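PDB 5YH1: member of s1p family of ribosomal proteins from Pyrococcus furiosus, which probably acts as an exonuclease of the DHH family and binds manganese, this chain being the DHH part of a longer nucleic-acid-binding protein. Local coordinates for residues A[82-87]-A[91-96]; A[228-233]-A[350-355]; A[345-350]-A[375-380]. One frame throughout, in Å; residues are numbered along the deposited sequence.

Interaction 1 (A[82-87]-A[91-96])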
ATOM      1  N   LEU A  82      -9.995  13.792 -29.141  1.00 37.21           N
ATOM      2  CA  LEU A  82     -10.794  12.975 -30.048  1.00 38.72           C
ATOM      3  C   LEU A  82     -11.945  12.314 -29.297  1.00 39.59           C
ATOM      4  O   LEU A  82     -13.072  12.296 -29.778  1.00 39.77           O
ATOM      5  CB  LEU A  82      -9.949  11.903 -30.743  1.00 39.10           C
ATOM      6  CG  LEU A  82      -8.904  12.364 -31.757  1.00 40.50           C
ATOM      7  CD1 LEU A  82      -8.324  11.154 -32.472  1.00 40.37           C
ATOM      8  CD2 LEU A  82      -9.487  13.357 -32.761  1.00 41.45           C
ATOM      9  N   ILE A  83     -11.661  11.782 -28.113  1.00 39.83           N
ATOM     10  CA  ILE A  83     -12.703  11.189 -27.283  1.00 40.72           C
ATOM     11  C   ILE A  83     -13.799  12.210 -26.995  1.00 42.58           C
ATOM     12  O   ILE A  83     -14.985  11.885 -27.056  1.00 41.48           O
ATOM     13  CB  ILE A  83     -12.135  10.632 -25.960  1.00 39.79           C
ATOM     14  CG1 ILE A  83     -11.305   9.376 -26.241  1.00 38.14           C
ATOM     15  CG2 ILE A  83     -13.258  10.326 -24.968  1.00 40.09           C
ATOM     16  CD1 ILE A  83     -10.526   8.872 -25.043  1.00 37.14           C
ATOM     17  N   GLU A  84     -13.395  13.441 -26.689  1.00 44.95           N
ATOM     18  CA  GLU A  84     -14.351  14.494 -26.349  1.00 47.84           C
ATOM     19  C   GLU A  84     -15.186  14.967 -27.540  1.00 48.48           C
ATOM     20  O   GLU A  84     -16.343  15.347 -27.357  1.00 48.48           O
ATOM     21  CB  GLU A  84     -13.652  15.671 -25.648  1.00 49.03           C
ATOM     22  CG  GLU A  84     -13.200  15.296 -24.239  1.00 51.71           C
ATOM     23  CD  GLU A  84     -12.663  16.458 -23.429  1.00 54.37           C
ATOM     24  OE1 GLU A  84     -11.960  17.320 -24.006  1.00 57.36           O
ATOM     25  OE2 GLU A  84     -12.938  16.493 -22.206  1.00 55.53           O
ATOM     26  N   LYS A  85     -14.631  14.918 -28.750  1.00 49.19           N
ATOM     27  CA  LYS A  85     -15.395  15.330 -29.931  1.00 50.97           C
ATOM     28  C   LYS A  85     -16.438  14.283 -30.358  1.00 51.75           C
ATOM     29  O   LYS A  85     -17.468  14.646 -30.917  1.00 53.46           O
ATOM     30  CB  LYS A  85     -14.479  15.734 -31.096  1.00 52.80           C
ATOM     31  CG  LYS A  85     -14.129  14.637 -32.087  1.00 56.67           C
ATOM     32  CD  LYS A  85     -13.632  15.215 -33.405  1.00 59.72           C
ATOM     33  CE  LYS A  85     -12.403  16.092 -33.214  1.00 62.78           C
ATOM     34  NZ  LYS A  85     -11.629  16.250 -34.476  1.00 64.36           N
ATOM     35  N   VAL A  86     -16.187  13.000 -30.098  1.00 52.30           N
ATOM     36  CA  VAL A  86     -17.132  11.946 -30.508  1.00 52.41           C
ATOM     37  C   VAL A  86     -18.093  11.487 -29.413  1.00 52.65           C
ATOM     38  O   VAL A  86     -19.092  10.847 -29.711  1.00 53.87           O
ATOM     39  CB  VAL A  86     -16.420  10.709 -31.117  1.00 51.97           C
ATOM     40  CG1 VAL A  86     -15.481  11.136 -32.234  1.00 52.80           C
ATOM     41  CG2 VAL A  86     -15.688   9.893 -30.061  1.00 50.85           C
ATOM     42  N   ALA A  87     -17.811  11.815 -28.160  1.00 56.65           N
ATOM     43  CA  ALA A  87     -18.665  11.377 -27.061  1.00 60.38           C
ATOM     44  C   ALA A  87     -19.671  12.456 -26.681  1.00 65.68           C
ATOM     45  O   ALA A  87     -19.293  13.616 -26.502  1.00 66.98           O
ATOM     46  CB  ALA A  87     -17.822  11.011 -25.856  1.00 60.84           C
ATOM     47  N   GLU A  91     -18.417  13.071 -19.201  1.00 60.16           N
ATOM     48  CA  GLU A  91     -17.654  12.134 -18.375  1.00 58.75           C
ATOM     49  C   GLU A  91     -16.835  11.133 -19.215  1.00 54.40           C
ATOM     50  O   GLU A  91     -16.008  10.403 -18.672  1.00 53.78           O
ATOM     51  CB  GLU A  91     -18.597  11.379 -17.424  1.00 61.39           C
ATOM     52  CG  GLU A  91     -19.185  12.241 -16.310  1.00 62.03           C
ATOM     53  CD  GLU A  91     -18.332  12.245 -15.050  1.00 63.77           C
ATOM     54  OE1 GLU A  91     -18.304  11.212 -14.349  1.00 66.49           O
ATOM     55  OE2 GLU A  91     -17.692  13.275 -14.749  1.00 63.23           O
ATOM     56  N   ALA A  92     -17.055  11.110 -20.529  1.00 51.15           N
ATOM     57  CA  ALA A  92     -16.387  10.152 -21.420  1.00 49.88           C
ATOM     58  C   ALA A  92     -14.856  10.192 -21.359  1.00 49.78           C
ATOM     59  O   ALA A  92     -14.209   9.146 -21.312  1.00 48.73           O
ATOM     60  CB  ALA A  92     -16.850  10.359 -22.848  1.00 49.39           C
ATOM     61  N   ARG A  93     -14.288  11.395 -21.378  1.00 50.48           N
ATOM     62  CA  ARG A  93     -12.849  11.586 -21.174  1.00 51.60           C
ATOM     63  C   ARG A  93     -12.333  10.776 -19.992  1.00 51.62           C
ATOM     64  O   ARG A  93     -11.333  10.065 -20.098  1.00 57.21           O
ATOM     65  CB  ARG A  93     -12.528  13.061 -20.910  1.00 54.95           C
ATOM     66  CG  ARG A  93     -11.309  13.242 -20.012  1.00 58.88           C
ATOM     67  CD  ARG A  93     -10.971  14.688 -19.763  1.00 60.44           C
ATOM     68  NE  ARG A  93      -9.614  14.807 -19.240  1.00 60.48           N
ATOM     69  CZ  ARG A  93      -8.938  15.948 -19.188  1.00 61.62           C
ATOM     70  NH1 ARG A  93      -9.498  17.081 -19.612  1.00 61.10           N
ATOM     71  NH2 ARG A  93      -7.703  15.961 -18.702  1.00 63.54           N
ATOM     72  N   TRP A  94     -13.017  10.911 -18.863  1.00 47.26           N
ATOM     73  CA  TRP A  94     -12.547  10.349 -17.604  1.00 44.67           C
ATOM     74  C   TRP A  94     -12.774   8.859 -17.560  1.00 42.19           C
ATOM     75  O   TRP A  94     -12.013   8.127 -16.944  1.00 44.72           O
ATOM     76  CB  TRP A  94     -13.244  11.041 -16.423  1.00 44.29           C
ATOM     77  CG  TRP A  94     -12.924  12.493 -16.413  1.00 44.68           C
ATOM     78  CD1 TRP A  94     -13.654  13.501 -16.969  1.00 44.64           C
ATOM     79  CD2 TRP A  94     -11.740  13.090 -15.891  1.00 44.21           C
ATOM     80  NE1 TRP A  94     -13.006  14.700 -16.800  1.00 46.04           N
ATOM     81  CE2 TRP A  94     -11.825  14.473 -16.141  1.00 45.02           C
ATOM     82  CE3 TRP A  94     -10.614  12.587 -15.223  1.00 46.57           C
ATOM     83  CZ2 TRP A  94     -10.832  15.365 -15.747  1.00 45.88           C
ATOM     84  CZ3 TRP A  94      -9.623  13.474 -14.827  1.00 47.48           C
ATOM     85  CH2 TRP A  94      -9.739  14.849 -15.093  1.00 47.59           C
ATOM     86  N   HIS A  95     -13.822   8.408 -18.225  1.00 39.88           N
ATOM     87  CA  HIS A  95     -14.206   7.016 -18.150  1.00 38.81           C
ATOM     88  C   HIS A  95     -13.541   6.143 -19.219  1.00 36.67           C
ATOM     89  O   HIS A  95     -13.191   4.999 -18.943  1.00 36.05           O
ATOM     90  CB  HIS A  95     -15.720   6.892 -18.254  1.00 39.58           C
ATOM     91  CG  HIS A  95     -16.201   5.493 -18.098  1.00 41.83           C
ATOM     92  ND1 HIS A  95     -15.958   4.755 -16.961  1.00 44.37           N
ATOM     93  CD2 HIS A  95     -16.870   4.678 -18.945  1.00 43.65           C
ATOM     94  CE1 HIS A  95     -16.473   3.547 -17.107  1.00 46.19           C
ATOM     95  NE2 HIS A  95     -17.034   3.477 -18.301  1.00 45.84           N
ATOM     96  N   LEU A  96     -13.381   6.678 -20.427  1.00 34.47           N
ATOM     97  CA  LEU A  96     -12.937   5.891 -21.576  1.00 34.23           C
ATOM     98  C   LEU A  96     -11.427   5.986 -21.859  1.00 33.29           C
ATOM     99  O   LEU A  96     -10.935   5.446 -22.864  1.00 32.74           O
ATOM    100  CB  LEU A  96     -13.742   6.288 -22.812  1.00 34.23           C
ATOM    101  CG  LEU A  96     -15.245   6.018 -22.729  1.00 35.29           C
ATOM    102  CD1 LEU A  96     -15.947   6.584 -23.953  1.00 35.60           C
ATOM    103  CD2 LEU A  96     -15.528   4.530 -22.587  1.00 35.46           C
TER
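Ile83 meets the turn of helix around Ala92 and Arg93 with one methyl. CG2 lies over the backbone there, 3.9 Å from the Arg93 N, and also reaches the Ala92 CB at 4.2 Å. The other branch of Ile83 extends along the contact, and its CD1 comes within 4.1 Å of the Leu96 O. CG1 stands beside the backbone N (chi1 -71°), and this turns CG2 onto helix 92-96. Ala87 comes in beside this patch. Its CB is modelled 3.2 Å from the Ala92 CB, tighter than normal carbon packing and so doubtful in detail.

On the more exposed side, Glu84 and Arg93 run side by side and point the same way. OE2 of Glu84 touches the Arg93 CD at 3.6 Å. It stays 4.3 Å from the Arg93 NH1, near the edge of the guanidinium. At this distance the opposite charges probably attract without forming a salt bridge; the two planes are 79° apart. Arg93 NE also lies 3.7 Å above the ring plane of Trp94, offset toward the rim.

No hydrogen bond joins the two segments. Helices 66-86 and 92-96 meet at a bend in the chain, with the short axes at 121°. A short loop, 87-91, links them. Glu91 forms a salt bridge with Arg125 of a second subunit, and Trp94 packs on the same residue. Helix 66-86 packs through Leu82, Ile83 and Val86 on helix 32-53. Leu96 leads into strand 97-102, the edge strand within this chain of the five-stranded parallel sheet, and bonds through its backbone to Ile58 at the start of strand 58-63.

Interaction 2 (A[228-233]-A[350-355]). With MN (manganese (II) ion), chain F.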
ATOM      1  N   GLY A 228      15.762  12.823 -20.569  1.00 26.85           N
ATOM      2  CA  GLY A 228      15.549  11.842 -19.500  1.00 26.13           C
ATOM      3  C   GLY A 228      16.326  10.555 -19.694  1.00 26.30           C
ATOM      4  O   GLY A 228      16.986  10.082 -18.775  1.00 24.93           O
ATOM      5  N   ASP A 229      16.253   9.998 -20.903  1.00 26.92           N
ATOM      6  CA  ASP A 229      16.932   8.741 -21.236  1.00 27.80           C
ATOM      7  C   ASP A 229      18.368   8.909 -21.738  1.00 28.44           C
ATOM      8  O   ASP A 229      19.016   7.915 -22.067  1.00 26.01           O
ATOM      9  CB  ASP A 229      16.129   7.967 -22.297  1.00 29.21           C
ATOM     10  CG  ASP A 229      15.150   6.966 -21.697  1.00 30.75           C
ATOM     11  OD1 ASP A 229      14.919   6.960 -20.461  1.00 31.50           O
ATOM     12  OD2 ASP A 229      14.590   6.185 -22.488  1.00 32.98           O
ATOM     13  N   ARG A 230      18.861  10.148 -21.798  1.00 29.62           N
ATOM     14  CA  ARG A 230      20.246  10.431 -22.204  1.00 30.18           C
ATOM     15  C   ARG A 230      20.570   9.881 -23.592  1.00 27.06           C
ATOM     16  O   ARG A 230      21.597   9.252 -23.802  1.00 25.16           O
ATOM     17  CB  ARG A 230      21.233   9.887 -21.172  1.00 32.99           C
ATOM     18  CG  ARG A 230      21.085  10.515 -19.797  1.00 37.90           C
ATOM     19  CD  ARG A 230      21.734   9.660 -18.725  1.00 42.26           C
ATOM     20  NE  ARG A 230      21.702  10.354 -17.436  1.00 49.68           N
ATOM     21  CZ  ARG A 230      22.749  10.575 -16.639  1.00 52.53           C
ATOM     22  NH1 ARG A 230      23.971  10.138 -16.945  1.00 53.55           N
ATOM     23  NH2 ARG A 230      22.565  11.236 -15.502  1.00 54.38           N
ATOM     24  N   SER A 231      19.676  10.131 -24.529  1.00 26.29           N
ATOM     25  CA  SER A 231      19.868   9.732 -25.915  1.00 27.77           C
ATOM     26  C   SER A 231      20.953  10.585 -26.573  1.00 29.00           C
ATOM     27  O   SER A 231      20.988  11.804 -26.380  1.00 26.76           O
ATOM     28  CB  SER A 231      18.556   9.895 -26.686  1.00 27.50           C
ATOM     29  OG  SER A 231      18.737   9.696 -28.074  1.00 27.25           O
ATOM     30  N   LYS A 232      21.820   9.931 -27.342  1.00 31.36           N
ATOM     31  CA  LYS A 232      22.776  10.613 -28.221  1.00 34.54           C
ATOM     32  C   LYS A 232      22.434  10.356 -29.697  1.00 33.59           C
ATOM     33  O   LYS A 232      23.330  10.321 -30.540  1.00 34.02           O
ATOM     34  CB  LYS A 232      24.211  10.123 -27.952  1.00 37.51           C
ATOM     35  CG  LYS A 232      24.644  10.053 -26.493  1.00 39.93           C
ATOM     36  CD  LYS A 232      24.582  11.412 -25.822  1.00 42.41           C
ATOM     37  CE  LYS A 232      25.033  11.306 -24.371  1.00 46.29           C
ATOM     38  NZ  LYS A 232      24.300  12.267 -23.501  1.00 48.46           N
ATOM     39  N   ALA A 233      21.153  10.163 -30.010  1.00 32.55           N
ATOM     40  CA  ALA A 233      20.732   9.867 -31.382  1.00 30.84           C
ATOM     41  C   ALA A 233      20.734  11.126 -32.249  1.00 29.52           C
ATOM     42  O   ALA A 233      20.366  12.191 -31.780  1.00 29.35           O
ATOM     43  CB  ALA A 233      19.338   9.259 -31.393  1.00 30.89           C
ATOM     44  N   ILE A 350      26.398   8.650  -8.333  1.00 24.47           N
ATOM     45  CA  ILE A 350      27.789   8.309  -8.043  1.00 24.21           C
ATOM     46  C   ILE A 350      28.551   8.094  -9.351  1.00 25.49           C
ATOM     47  O   ILE A 350      29.662   8.620  -9.539  1.00 24.64           O
ATOM     48  CB  ILE A 350      27.882   7.068  -7.140  1.00 24.40           C
ATOM     49  CG1 ILE A 350      27.349   7.405  -5.733  1.00 24.78           C
ATOM     50  CG2 ILE A 350      29.318   6.559  -7.042  1.00 24.41           C
ATOM     51  CD1 ILE A 350      26.942   6.190  -4.916  1.00 25.40           C
ATOM     52  N   HIS A 351      27.941   7.340 -10.260  1.00 25.86           N
ATOM     53  CA  HIS A 351      28.563   7.048 -11.544  1.00 27.65           C
ATOM     54  C   HIS A 351      28.855   8.337 -12.325  1.00 27.72           C
ATOM     55  O   HIS A 351      29.964   8.509 -12.838  1.00 27.35           O
ATOM     56  CB  HIS A 351      27.676   6.112 -12.361  1.00 27.62           C
ATOM     57  CG  HIS A 351      28.342   5.551 -13.571  1.00 28.12           C
ATOM     58  ND1 HIS A 351      29.477   4.773 -13.499  1.00 28.77           N
ATOM     59  CD2 HIS A 351      28.016   5.623 -14.882  1.00 27.74           C
ATOM     60  CE1 HIS A 351      29.824   4.393 -14.715  1.00 28.36           C
ATOM     61  NE2 HIS A 351      28.953   4.896 -15.572  1.00 28.14           N
ATOM     62  N   ASP A 352      27.868   9.231 -12.394  1.00 28.05           N
ATOM     63  CA  ASP A 352      28.034  10.532 -13.059  1.00 28.97           C
ATOM     64  C   ASP A 352      29.183  11.324 -12.476  1.00 29.18           C
ATOM     65  O   ASP A 352      29.918  11.978 -13.209  1.00 29.50           O
ATOM     66  CB  ASP A 352      26.768  11.383 -12.955  1.00 29.64           C
ATOM     67  CG  ASP A 352      25.647  10.867 -13.816  1.00 30.84           C
ATOM     68  OD1 ASP A 352      25.897  10.024 -14.705  1.00 31.59           O
ATOM     69  OD2 ASP A 352      24.496  11.287 -13.586  1.00 33.91           O
ATOM     70  N   HIS A 353      29.336  11.268 -11.159  1.00 29.35           N
ATOM     71  CA  HIS A 353      30.416  11.991 -10.497  1.00 29.05           C
ATOM     72  C   HIS A 353      31.765  11.483 -10.980  1.00 29.06           C
ATOM     73  O   HIS A 353      32.668  12.276 -11.250  1.00 27.97           O
ATOM     74  CB  HIS A 353      30.306  11.858  -8.984  1.00 29.26           C
ATOM     75  CG  HIS A 353      31.496  12.373  -8.246  1.00 30.17           C
ATOM     76  ND1 HIS A 353      31.623  13.692  -7.866  1.00 31.78           N
ATOM     77  CD2 HIS A 353      32.614  11.746  -7.812  1.00 30.69           C
ATOM     78  CE1 HIS A 353      32.768  13.856  -7.229  1.00 31.17           C
ATOM     79  NE2 HIS A 353      33.393  12.693  -7.191  1.00 31.30           N
ATOM     80  N   PHE A 354      31.894  10.163 -11.105  1.00 28.91           N
ATOM     81  CA  PHE A 354      33.141   9.574 -11.568  1.00 29.20           C
ATOM     82  C   PHE A 354      33.383   9.887 -13.050  1.00 29.87           C
ATOM     83  O   PHE A 354      34.528  10.079 -13.457  1.00 28.34           O
ATOM     84  CB  PHE A 354      33.208   8.071 -11.246  1.00 28.82           C
ATOM     85  CG  PHE A 354      33.625   7.790  -9.828  1.00 28.57           C
ATOM     86  CD1 PHE A 354      32.684   7.698  -8.812  1.00 29.51           C
ATOM     87  CD2 PHE A 354      34.961   7.662  -9.504  1.00 29.42           C
ATOM     88  CE1 PHE A 354      33.069   7.472  -7.496  1.00 29.66           C
ATOM     89  CE2 PHE A 354      35.357   7.435  -8.193  1.00 30.66           C
ATOM     90  CZ  PHE A 354      34.407   7.336  -7.185  1.00 30.03           C
ATOM     91  N   LYS A 355      32.307   9.993 -13.828  1.00 31.58           N
ATOM     92  CA  LYS A 355      32.395  10.387 -15.241  1.00 33.83           C
ATOM     93  C   LYS A 355      32.834  11.843 -15.419  1.00 35.11           C
ATOM     94  O   LYS A 355      33.673  12.139 -16.269  1.00 35.86           O
ATOM     95  CB  LYS A 355      31.061  10.142 -15.963  1.00 34.03           C
ATOM     96  CG  LYS A 355      30.903   8.693 -16.412  1.00 36.31           C
ATOM     97  CD  LYS A 355      29.466   8.253 -16.553  1.00 37.97           C
ATOM     98  CE  LYS A 355      28.632   9.271 -17.299  1.00 40.76           C
ATOM     99  NZ  LYS A 355      27.347   8.671 -17.746  1.00 42.39           N
TER
HETATM  100 MN    MN F 805      12.823   4.873 -22.135  1.00 42.69          MN
HETATM  101  O   HOH W   1      12.500   5.337 -20.042  1.00 30.46           O
HETATM  102  O   HOH W   2      14.323   3.523 -21.198  1.00 34.42           O
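Arg230 and Asp352 carry the charged contact, approaching from opposite directions. The guanidinium grips the carboxylate end-on with two nitrogens, one to each oxygen. NH2 of Arg230 bonds to the Asp352 OD2 at 2.7 Å with an angle of 163°. NH1 of Arg230 bonds to the Asp352 OD1 at 3.0 Å, also fairly straight. Both oxygens are met on their syn sides, and the two planes are nearly coplanar, 12° apart. The extended Arg230 chain from CG to NE gives it the reach. The paired bonds fix the rotation of both groups.

Lys355 widens this into a salt-bridge network. Its NZ makes a long salt bridge to the Asp352 OD1 at 3.6 Å and lies near the edge of the guanidinium. A second salt bridge ties Lys355 to Glu360. Asp352 thus probably balances part of two positive charges.

Metal bonding comes next to Arg230 in the chain. OD2 of Asp229 binds manganese at 2.2 Å, and two waters, Asp67, Asp137 and His163 complete the site.

Backbone and turn bonds shape the segment 228-233. Arg230 has positive phi and ends the helix in a Schellman motif. OG of Ser231 then accepts from the Ala233 N at 3.1 Å, an ST turn, and Ala233 is the N-cap residue of the next helix.

The salt bridge spans from the end of helix 221-229, just before helix 234-245, to helix 343-358. The latter packs through Ile350 on helix 286-311 and strand 325-330, so the contact ties the metal-binding part to a helix packed on the C-terminal mixed sheet.

Interaction 3 (A[345-350]-A[375-380])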
ATOM      1  N   LYS A 345      18.900   5.256  -8.728  1.00 28.80           N
ATOM      2  CA  LYS A 345      19.190   6.669  -8.960  1.00 28.92           C
ATOM      3  C   LYS A 345      20.496   7.082  -8.282  1.00 27.50           C
ATOM      4  O   LYS A 345      21.283   7.838  -8.850  1.00 28.24           O
ATOM      5  CB  LYS A 345      18.032   7.525  -8.441  1.00 30.15           C
ATOM      6  CG  LYS A 345      18.217   9.032  -8.574  1.00 31.97           C
ATOM      7  CD  LYS A 345      18.185   9.464 -10.027  1.00 33.92           C
ATOM      8  CE  LYS A 345      18.618  10.906 -10.164  1.00 35.53           C
ATOM      9  NZ  LYS A 345      18.568  11.358 -11.577  1.00 37.70           N
ATOM     10  N   LEU A 346      20.711   6.598  -7.064  1.00 25.83           N
ATOM     11  CA  LEU A 346      21.942   6.869  -6.328  1.00 25.28           C
ATOM     12  C   LEU A 346      23.169   6.374  -7.079  1.00 25.36           C
ATOM     13  O   LEU A 346      24.169   7.080  -7.160  1.00 25.22           O
ATOM     14  CB  LEU A 346      21.906   6.224  -4.938  1.00 25.06           C
ATOM     15  CG  LEU A 346      23.154   6.400  -4.065  1.00 25.21           C
ATOM     16  CD1 LEU A 346      23.502   7.876  -3.879  1.00 25.29           C
ATOM     17  CD2 LEU A 346      22.942   5.742  -2.718  1.00 26.38           C
ATOM     18  N   SER A 347      23.103   5.151  -7.600  1.00 25.92           N
ATOM     19  CA  SER A 347      24.210   4.594  -8.376  1.00 26.62           C
ATOM     20  C   SER A 347      24.524   5.470  -9.588  1.00 25.00           C
ATOM     21  O   SER A 347      25.683   5.645  -9.940  1.00 24.35           O
ATOM     22  CB  SER A 347      23.907   3.164  -8.830  1.00 27.72           C
ATOM     23  OG  SER A 347      22.907   3.165  -9.839  1.00 28.28           O
ATOM     24  N   GLY A 348      23.486   6.031 -10.202  1.00 24.98           N
ATOM     25  CA  GLY A 348      23.654   6.947 -11.325  1.00 25.02           C
ATOM     26  C   GLY A 348      24.353   8.239 -10.934  1.00 25.59           C
ATOM     27  O   GLY A 348      25.187   8.756 -11.681  1.00 24.89           O
ATOM     28  N   ILE A 349      24.009   8.757  -9.759  1.00 25.61           N
ATOM     29  CA  ILE A 349      24.593  10.001  -9.252  1.00 26.19           C
ATOM     30  C   ILE A 349      26.070   9.791  -8.936  1.00 25.26           C
ATOM     31  O   ILE A 349      26.893  10.654  -9.224  1.00 24.81           O
ATOM     32  CB  ILE A 349      23.843  10.487  -7.992  1.00 27.82           C
ATOM     33  CG1 ILE A 349      22.461  11.018  -8.369  1.00 28.92           C
ATOM     34  CG2 ILE A 349      24.626  11.560  -7.248  1.00 28.64           C
ATOM     35  CD1 ILE A 349      21.509  11.059  -7.188  1.00 29.57           C
ATOM     36  N   ILE A 350      26.398   8.650  -8.333  1.00 24.47           N
ATOM     37  CA  ILE A 350      27.789   8.309  -8.043  1.00 24.21           C
ATOM     38  C   ILE A 350      28.551   8.094  -9.351  1.00 25.49           C
ATOM     39  O   ILE A 350      29.662   8.620  -9.539  1.00 24.64           O
ATOM     40  CB  ILE A 350      27.882   7.068  -7.140  1.00 24.40           C
ATOM     41  CG1 ILE A 350      27.349   7.405  -5.733  1.00 24.78           C
ATOM     42  CG2 ILE A 350      29.318   6.559  -7.042  1.00 24.41           C
ATOM     43  CD1 ILE A 350      26.942   6.190  -4.916  1.00 25.40           C
ATOM     44  N   VAL A 375      23.263  -2.926  -8.639  1.00 27.33           N
ATOM     45  CA  VAL A 375      23.045  -2.116  -9.827  1.00 27.18           C
ATOM     46  C   VAL A 375      24.401  -1.851 -10.461  1.00 26.82           C
ATOM     47  O   VAL A 375      25.357  -1.545  -9.766  1.00 26.64           O
ATOM     48  CB  VAL A 375      22.342  -0.791  -9.492  1.00 28.33           C
ATOM     49  CG1 VAL A 375      22.172   0.058 -10.745  1.00 28.56           C
ATOM     50  CG2 VAL A 375      20.982  -1.074  -8.869  1.00 28.95           C
ATOM     51  N   VAL A 376      24.474  -2.010 -11.780  1.00 28.09           N
ATOM     52  CA  VAL A 376      25.722  -1.926 -12.524  1.00 28.91           C
ATOM     53  C   VAL A 376      25.615  -0.827 -13.569  1.00 29.55           C
ATOM     54  O   VAL A 376      24.641  -0.772 -14.312  1.00 28.72           O
ATOM     55  CB  VAL A 376      26.044  -3.247 -13.243  1.00 28.98           C
ATOM     56  CG1 VAL A 376      27.361  -3.135 -14.012  1.00 29.76           C
ATOM     57  CG2 VAL A 376      26.109  -4.398 -12.245  1.00 29.06           C
ATOM     58  N   ARG A 377      26.610   0.050 -13.611  1.00 30.47           N
ATOM     59  CA  ARG A 377      26.685   1.089 -14.638  1.00 30.51           C
ATOM     60  C   ARG A 377      28.071   1.129 -15.247  1.00 28.86           C
ATOM     61  O   ARG A 377      29.067   1.146 -14.535  1.00 27.94           O
ATOM     62  CB  ARG A 377      26.303   2.439 -14.052  1.00 32.82           C
ATOM     63  CG  ARG A 377      24.807   2.559 -13.871  1.00 35.69           C
ATOM     64  CD  ARG A 377      24.425   3.690 -12.953  1.00 38.61           C
ATOM     65  NE  ARG A 377      23.213   4.347 -13.432  1.00 44.69           N
ATOM     66  CZ  ARG A 377      21.974   4.098 -13.018  1.00 50.07           C
ATOM     67  NH1 ARG A 377      21.726   3.184 -12.095  1.00 55.29           N
ATOM     68  NH2 ARG A 377      20.963   4.785 -13.534  1.00 54.96           N
ATOM     69  N   ALA A 378      28.110   1.108 -16.576  1.00 29.78           N
ATOM     70  CA  ALA A 378      29.338   1.092 -17.356  1.00 29.90           C
ATOM     71  C   ALA A 378      29.382   2.329 -18.244  1.00 30.04           C
ATOM     72  O   ALA A 378      28.437   2.598 -18.971  1.00 28.65           O
ATOM     73  CB  ALA A 378      29.381  -0.156 -18.216  1.00 31.40           C
ATOM     74  N   SER A 379      30.464   3.095 -18.171  1.00 29.72           N
ATOM     75  CA  SER A 379      30.662   4.215 -19.098  1.00 29.82           C
ATOM     76  C   SER A 379      30.902   3.717 -20.527  1.00 30.08           C
ATOM     77  O   SER A 379      31.225   2.543 -20.748  1.00 28.33           O
ATOM     78  CB  SER A 379      31.861   5.049 -18.665  1.00 28.58           C
ATOM     79  OG  SER A 379      33.041   4.280 -18.779  1.00 27.57           O
ATOM     80  N   ASP A 380      30.750   4.622 -21.491  1.00 31.78           N
ATOM     81  CA  ASP A 380      31.015   4.314 -22.905  1.00 31.68           C
ATOM     82  C   ASP A 380      32.394   3.715 -23.100  1.00 30.13           C
ATOM     83  O   ASP A 380      32.565   2.817 -23.910  1.00 30.18           O
ATOM     84  CB  ASP A 380      30.875   5.565 -23.760  1.00 33.68           C
ATOM     85  CG  ASP A 380      29.449   6.044 -23.840  1.00 35.28           C
ATOM     86  OD1 ASP A 380      28.530   5.243 -23.564  1.00 36.38           O
ATOM     87  OD2 ASP A 380      29.241   7.222 -24.175  1.00 37.82           O
TER
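Ser347 places OG between its backbone N and carbonyl carbon (chi1 71°), which lets the hydroxyl bond back to Gly344 O in its own helix while still lying against side chains of the strand. Arg377 answers with CG beside its own N and a chain bent at chi3 (142°), and its guanidinium folds over the helix. The Arg377 NH1 is modelled 2.5 Å from the Ser347 OG, too short to be read with confidence.

Gly348 lies over one face of the guanidinium, offset toward the rim. Its CA is 3.4 Å from the Arg377 NE, and the missing side chain allows this close approach. The Val375 CG1 touches the Ser347 OG at 3.3 Å. With an alanine in place of Arg377, Gly348 would probably lose the flat group that covers it, opening a gap between helix and strand.

The short axes run 8.8 Å apart and 30° from parallel. Strand 373-378 lies between strands 364-369 and 413-417, and Ser347 also touches Ala368 on the former. The Arg377 side chain is about 9 Å from that of Asp229, which places it near the manganese site without binding the metal. This is a helix layered on a mixed sheet, an alpha/beta packing consistent with the C-terminal domain of DHH phosphoesterases.

Interaction 1 comes first along the chain and lies within the N-terminal DHH region, beside an edge strand of the parallel sheet. Interactions 2 and 3 lie on the opposite side of the chain's centre; their centres are about 40 and 43 Å from that of interaction 1. These two are neighbours, with centres about 8 Å apart. They share Ile350 and helix 343-358, and their segments alternate along the chain. Interaction 2 bridges the manganese-binding and C-terminal parts, and interaction 3 seats the bridging helix on its mixed sheet, consistent with an active-site cleft between the two parts. Interaction 1 is remote structural packing close to a subunit interface.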